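Local structure of cytochrome c2 (Rhodobacter capsulatus, 1VYD) at residues S56-W67 / F82-K93. The protein carries electrons through its covalently bound heme c, serving as the electron donor to oxidized bacteriochlorophyll in the photophosphorylation pathway of a purple photosynthetic bacterium. The protein carries 1 engineered substitution. Residues are numbered along the deposited sequence; the frame is centred on the assembly and turned at random.
Sequences SIVALGASGFAW and FLKEKLDDKKAK. With HEM (protoporphyrin IX containing Fe), chain C.
Phe82 offers the edge of its ring to Phe65, CZ to CZ at 3.8 Å, while one face carries CG of its own helix neighbour Lys86, off-centre. Trp67 meets the same ring obliquely with its six-membered ring, CZ3 lying 3.9 Å from Phe82 CE2; the two planes are tilted by 26° but slid so far that they hardly overlap. One face of the indole takes CE2 of Phe65, again off-centre, and in its plane lie Ile57 CD1 and a heme propionate oxygen, O1A; CE3 of Trp67 in turn lies at the edge of the Phe65 ring. Tryptophan suits this place because it is apolar toward the phenylalanines yet gives NE1 to O1A in a nearly straight bond of 3.0 Å (169°). A phenylalanine here has no N-H to give, and O1A would probably be held less firmly.

Leu60 is the knob of the helix pair, seated among Phe82, Leu83, Lys86 and Leu87. Its CG stands anti to the backbone N, which sends the fork toward the other helix, CD2 reaching Leu83 CD2 at 3.7 Å and CD1 the aliphatic CB of Lys86. A lysine fits this margin, since its methylenes pack while the chain leads its amine outward. Leu87 sends CD2 to Ala59 CB. Small Ser56 admits the returning chain at Ala92, and its OG accepts from Lys93 N at 3.1 Å. Nearby, a water accepts from Ile57 N and lies within hydrogen-bonding distance of Lys93 O and O1D of the other propionate.

The contact thus joins helix 55-62 to helix 79-87, the segments 56-62 and 82-87 running with axes 38° apart, and to the loop leading to the axial ligand Met96. Helix 69-77 adds Asp71 and Thr74 against Phe82, and Ile72 and Tyr75 against Trp67.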
loop_
_atom_site.group_PDB
_atom_site.type_symbol
_atom_site.label_atom_id
_atom_site.label_comp_id
_atom_site.label_asym_id
_atom_site.label_seq_id
_atom_site.Cartn_x
_atom_site.Cartn_y
_atom_site.Cartn_z
ATOM N N SER A 56 2.168 2.030 -14.255
ATOM C CA SER A 56 3.371 1.440 -13.717
ATOM C C SER A 56 3.220 0.406 -12.627
ATOM O O SER A 56 3.994 -0.575 -12.561
ATOM C CB SER A 56 4.287 2.498 -12.978
ATOM O OG SER A 56 4.297 3.593 -13.858
ATOM N N ILE A 57 2.343 0.719 -11.659
ATOM C CA ILE A 57 2.100 -0.187 -10.560
ATOM C C ILE A 57 1.447 -1.455 -11.155
ATOM O O ILE A 57 1.737 -2.566 -10.687
ATOM C CB ILE A 57 1.280 0.405 -9.421
ATOM C CG1 ILE A 57 1.371 -0.658 -8.290
ATOM C CG2 ILE A 57 -0.156 0.648 -9.850
ATOM C CD1 ILE A 57 0.732 -0.236 -6.978
ATOM N N VAL A 58 0.630 -1.304 -12.211
ATOM C CA VAL A 58 0.129 -2.584 -12.817
ATOM C C VAL A 58 1.215 -3.429 -13.471
ATOM O O VAL A 58 1.273 -4.655 -13.307
ATOM C CB VAL A 58 -0.949 -2.117 -13.811
ATOM C CG1 VAL A 58 -1.353 -3.204 -14.800
ATOM C CG2 VAL A 58 -2.140 -1.619 -12.984
ATOM N N ALA A 59 2.177 -2.818 -14.218
ATOM C CA ALA A 59 3.290 -3.493 -14.888
ATOM C C ALA A 59 4.172 -4.147 -13.827
ATOM O O ALA A 59 4.730 -5.224 -13.918
ATOM C CB ALA A 59 4.175 -2.460 -15.665
ATOM N N LEU A 60 4.264 -3.471 -12.662
ATOM C CA LEU A 60 4.996 -4.031 -11.545
ATOM C C LEU A 60 4.319 -5.305 -11.080
ATOM O O LEU A 60 4.996 -6.316 -10.915
ATOM C CB LEU A 60 5.161 -2.958 -10.478
ATOM C CG LEU A 60 5.870 -3.511 -9.199
ATOM C CD1 LEU A 60 7.286 -3.966 -9.502
ATOM C CD2 LEU A 60 5.655 -2.514 -8.101
ATOM N N GLY A 61 2.969 -5.367 -10.988
ATOM C CA GLY A 61 2.416 -6.668 -10.581
ATOM C C GLY A 61 2.435 -7.653 -11.764
ATOM O O GLY A 61 2.475 -8.889 -11.616
ATOM N N ALA A 62 2.424 -7.130 -13.020
ATOM C CA ALA A 62 2.456 -8.053 -14.143
ATOM C C ALA A 62 3.783 -8.777 -14.197
ATOM O O ALA A 62 3.837 -9.906 -14.641
ATOM C CB ALA A 62 2.071 -7.253 -15.360
ATOM N N SER A 63 4.869 -8.266 -13.637
ATOM C CA SER A 63 6.122 -9.017 -13.590
ATOM C C SER A 63 6.223 -9.960 -12.394
ATOM O O SER A 63 7.389 -10.297 -12.147
ATOM C CB SER A 63 7.292 -8.009 -13.464
ATOM O OG SER A 63 7.183 -7.613 -12.065
ATOM N N GLY A 64 5.203 -10.253 -11.589
ATOM C CA GLY A 64 5.419 -11.225 -10.514
ATOM C C GLY A 64 5.444 -10.632 -9.112
ATOM O O GLY A 64 5.139 -11.281 -8.122
ATOM N N PHE A 65 5.680 -9.357 -8.942
ATOM C CA PHE A 65 5.785 -8.688 -7.679
ATOM C C PHE A 65 4.494 -8.692 -6.845
ATOM O O PHE A 65 3.449 -8.131 -7.155
ATOM C CB PHE A 65 6.317 -7.281 -7.975
ATOM C CG PHE A 65 6.545 -6.488 -6.699
ATOM C CD1 PHE A 65 7.807 -6.506 -6.136
ATOM C CD2 PHE A 65 5.526 -5.695 -6.154
ATOM C CE1 PHE A 65 8.077 -5.754 -5.003
ATOM C CE2 PHE A 65 5.818 -4.933 -5.022
ATOM C CZ PHE A 65 7.055 -4.983 -4.407
ATOM N N ALA A 66 4.673 -9.172 -5.602
ATOM C CA ALA A 66 3.724 -9.144 -4.547
ATOM C C ALA A 66 4.360 -8.345 -3.384
ATOM O O ALA A 66 5.546 -8.514 -3.138
ATOM C CB ALA A 66 3.370 -10.547 -4.102
ATOM N N TRP A 67 3.553 -7.475 -2.739
ATOM C CA TRP A 67 4.070 -6.731 -1.636
ATOM C C TRP A 67 4.454 -7.560 -0.419
ATOM O O TRP A 67 3.670 -8.333 0.118
ATOM C CB TRP A 67 2.958 -5.778 -1.094
ATOM C CG TRP A 67 2.540 -4.782 -2.126
ATOM C CD1 TRP A 67 1.354 -4.744 -2.833
ATOM C CD2 TRP A 67 3.266 -3.621 -2.487
ATOM N NE1 TRP A 67 1.303 -3.639 -3.618
ATOM C CE2 TRP A 67 2.512 -2.956 -3.469
ATOM C CE3 TRP A 67 4.511 -3.087 -2.098
ATOM C CZ2 TRP A 67 2.975 -1.774 -4.062
ATOM C CZ3 TRP A 67 4.986 -1.964 -2.709
ATOM C CH2 TRP A 67 4.201 -1.300 -3.695
ATOM N N PHE A 82 10.308 4.438 -5.757
ATOM C CA PHE A 82 10.235 2.998 -5.676
ATOM C C PHE A 82 9.925 2.421 -7.049
ATOM O O PHE A 82 10.556 1.461 -7.486
ATOM C CB PHE A 82 9.121 2.630 -4.702
ATOM C CG PHE A 82 9.003 1.133 -4.491
ATOM C CD1 PHE A 82 9.845 0.525 -3.580
ATOM C CD2 PHE A 82 8.068 0.396 -5.173
ATOM C CE1 PHE A 82 9.740 -0.833 -3.362
ATOM C CE2 PHE A 82 7.963 -0.965 -4.973
ATOM C CZ PHE A 82 8.785 -1.567 -4.072
ATOM N N LEU A 83 8.878 2.994 -7.652
ATOM C CA LEU A 83 8.430 2.454 -8.936
ATOM C C LEU A 83 9.535 2.579 -9.984
ATOM O O LEU A 83 9.792 1.558 -10.655
ATOM C CB LEU A 83 7.083 3.065 -9.315
ATOM C CG LEU A 83 5.940 2.634 -8.374
ATOM C CD1 LEU A 83 4.627 3.383 -8.676
ATOM C CD2 LEU A 83 5.633 1.130 -8.426
ATOM N N LYS A 84 10.169 3.756 -10.093
ATOM C CA LYS A 84 11.270 3.922 -11.064
ATOM C C LYS A 84 12.366 2.864 -10.919
ATOM O O LYS A 84 12.736 2.192 -11.899
ATOM C CB LYS A 84 11.952 5.299 -10.942
ATOM C CG LYS A 84 10.945 6.433 -10.888
ATOM C CD LYS A 84 11.396 7.675 -11.629
ATOM C CE LYS A 84 10.380 8.799 -11.425
ATOM N NZ LYS A 84 10.492 9.122 -9.956
ATOM N N GLU A 85 12.864 2.630 -9.734
ATOM C CA GLU A 85 13.824 1.589 -9.438
ATOM C C GLU A 85 13.399 0.155 -9.733
ATOM O O GLU A 85 14.097 -0.556 -10.491
ATOM C CB GLU A 85 14.242 1.725 -7.953
ATOM C CG GLU A 85 15.509 0.934 -7.696
ATOM C CD GLU A 85 16.066 1.037 -6.294
ATOM O OE1 GLU A 85 16.034 -0.031 -5.589
ATOM O OE2 GLU A 85 16.551 2.169 -5.940
ATOM N N LYS A 86 12.241 -0.363 -9.278
ATOM C CA LYS A 86 11.845 -1.732 -9.567
ATOM C C LYS A 86 11.586 -1.995 -11.047
ATOM O O LYS A 86 11.730 -3.116 -11.537
ATOM C CB LYS A 86 10.542 -2.230 -8.904
ATOM C CG LYS A 86 10.561 -2.208 -7.383
ATOM C CD LYS A 86 11.026 -3.539 -6.853
ATOM C CE LYS A 86 11.661 -3.308 -5.482
ATOM N NZ LYS A 86 12.794 -4.279 -5.236
ATOM N N LEU A 87 10.982 -1.004 -11.705
ATOM C CA LEU A 87 10.690 -1.233 -13.110
ATOM C C LEU A 87 11.938 -0.917 -13.918
ATOM O O LEU A 87 11.929 -1.173 -15.102
ATOM C CB LEU A 87 9.470 -0.406 -13.556
ATOM C CG LEU A 87 8.168 -0.978 -12.929
ATOM C CD1 LEU A 87 7.133 0.130 -12.783
ATOM C CD2 LEU A 87 7.648 -2.152 -13.756
ATOM N N ASP A 88 12.917 -0.201 -13.364
ATOM C CA ASP A 88 14.089 0.231 -14.110
ATOM C C ASP A 88 13.564 1.167 -15.200
ATOM O O ASP A 88 13.881 0.995 -16.371
ATOM C CB ASP A 88 14.873 -0.907 -14.764
ATOM C CG ASP A 88 16.260 -1.005 -14.142
ATOM O OD1 ASP A 88 16.473 -2.048 -13.488
ATOM O OD2 ASP A 88 17.045 -0.057 -14.364
ATOM N N ASP A 89 12.704 2.097 -14.786
ATOM C CA ASP A 89 12.143 3.053 -15.731
ATOM C C ASP A 89 11.967 4.443 -15.120
ATOM O O ASP A 89 11.148 4.684 -14.223
ATOM C CB ASP A 89 10.813 2.567 -16.221
ATOM C CG ASP A 89 10.063 3.476 -17.136
ATOM O OD1 ASP A 89 8.966 3.014 -17.546
ATOM O OD2 ASP A 89 10.485 4.611 -17.424
ATOM N N LYS A 90 12.705 5.390 -15.724
ATOM C CA LYS A 90 12.704 6.771 -15.292
ATOM C C LYS A 90 11.328 7.399 -15.453
ATOM O O LYS A 90 11.046 8.345 -14.715
ATOM C CB LYS A 90 13.716 7.672 -16.032
ATOM C CG LYS A 90 15.087 7.111 -16.362
ATOM C CD LYS A 90 16.037 8.009 -17.131
ATOM C CE LYS A 90 15.438 8.905 -18.195
ATOM N NZ LYS A 90 16.064 10.267 -18.190
ATOM N N LYS A 91 10.503 6.954 -16.392
ATOM C CA LYS A 91 9.191 7.547 -16.591
ATOM C C LYS A 91 8.113 6.891 -15.709
ATOM O O LYS A 91 6.938 7.240 -15.872
ATOM C CB LYS A 91 8.795 7.433 -18.061
ATOM C CG LYS A 91 9.690 8.127 -19.071
ATOM C CD LYS A 91 8.952 8.738 -20.253
ATOM C CE LYS A 91 9.632 10.054 -20.641
ATOM N NZ LYS A 91 8.734 10.883 -21.551
ATOM N N ALA A 92 8.418 5.892 -14.863
ATOM C CA ALA A 92 7.396 5.303 -14.010
ATOM C C ALA A 92 6.738 6.453 -13.248
ATOM O O ALA A 92 7.451 7.318 -12.722
ATOM C CB ALA A 92 7.884 4.320 -12.944
ATOM N N LYS A 93 5.413 6.389 -13.194
ATOM C CA LYS A 93 4.640 7.395 -12.436
ATOM C C LYS A 93 3.706 6.705 -11.430
ATOM O O LYS A 93 3.155 5.597 -11.602
ATOM C CB LYS A 93 3.841 8.192 -13.463
ATOM C CG LYS A 93 4.521 9.313 -14.243
ATOM C CD LYS A 93 3.605 10.408 -14.779
ATOM C CE LYS A 93 3.135 11.334 -13.652
ATOM N NZ LYS A 93 1.727 11.821 -13.715
HETATM C CHA HEM C . -1.608 2.635 -3.618
HETATM C CHB HEM C . -0.184 2.100 1.011
HETATM C CHC HEM C . -1.189 6.801 1.821
HETATM C CHD HEM C . -3.376 7.050 -2.529
HETATM C C1A HEM C . -1.064 2.136 -2.439
HETATM C C2A HEM C . -0.522 0.806 -2.251
HETATM C C3A HEM C . -0.133 0.703 -0.999
HETATM C C4A HEM C . -0.407 1.948 -0.349
HETATM C CMA HEM C . 0.507 -0.415 -0.143
HETATM C CAA HEM C . -0.467 -0.254 -3.406
HETATM C CBA HEM C . -1.731 -1.081 -3.368
HETATM C CGA HEM C . -1.918 -2.180 -4.391
HETATM O O1A HEM C . -0.997 -2.443 -5.218
HETATM O O2A HEM C . -3.085 -2.640 -4.405
HETATM C C1B HEM C . -0.363 3.349 1.574
HETATM C C2B HEM C . 0.032 3.653 2.927
HETATM C C3B HEM C . -0.216 4.958 3.104
HETATM C C4B HEM C . -0.821 5.488 1.926
HETATM C CMB HEM C . 0.604 2.606 3.944
HETATM C CAB HEM C . 0.122 5.854 4.321
HETATM C CBB HEM C . 1.414 5.845 4.819
HETATM C C1C HEM C . -1.876 7.247 0.698
HETATM C C2C HEM C . -2.476 8.571 0.591
HETATM C C3C HEM C . -3.043 8.646 -0.596
HETATM C C4C HEM C . -2.858 7.378 -1.280
HETATM C CMC HEM C . -2.417 9.577 1.754
HETATM C CAC HEM C . -3.716 9.841 -1.304
HETATM C CBC HEM C . -3.340 11.148 -1.109
HETATM C C1D HEM C . -3.113 5.853 -3.173
HETATM C C2D HEM C . -3.402 5.606 -4.560
HETATM C C3D HEM C . -2.915 4.386 -4.858
HETATM C C4D HEM C . -2.251 3.865 -3.687
HETATM C CMD HEM C . -4.183 6.595 -5.440
HETATM C CAD HEM C . -2.892 3.651 -6.196
HETATM C CBD HEM C . -1.483 3.936 -6.833
HETATM C CGD HEM C . -1.423 3.977 -8.334
HETATM O O1D HEM C . -0.347 4.464 -8.760
HETATM O O2D HEM C . -2.434 3.715 -9.058
HETATM N NA HEM C . -0.982 2.801 -1.262
HETATM N NB HEM C . -0.920 4.451 1.002
HETATM N NC HEM C . -2.110 6.539 -0.461
HETATM N ND HEM C . -2.378 4.792 -2.655
HETATM FE FE HEM C . -1.589 4.654 -0.857
HETATM O O HOH W 1 1.273 3.448 -10.770
#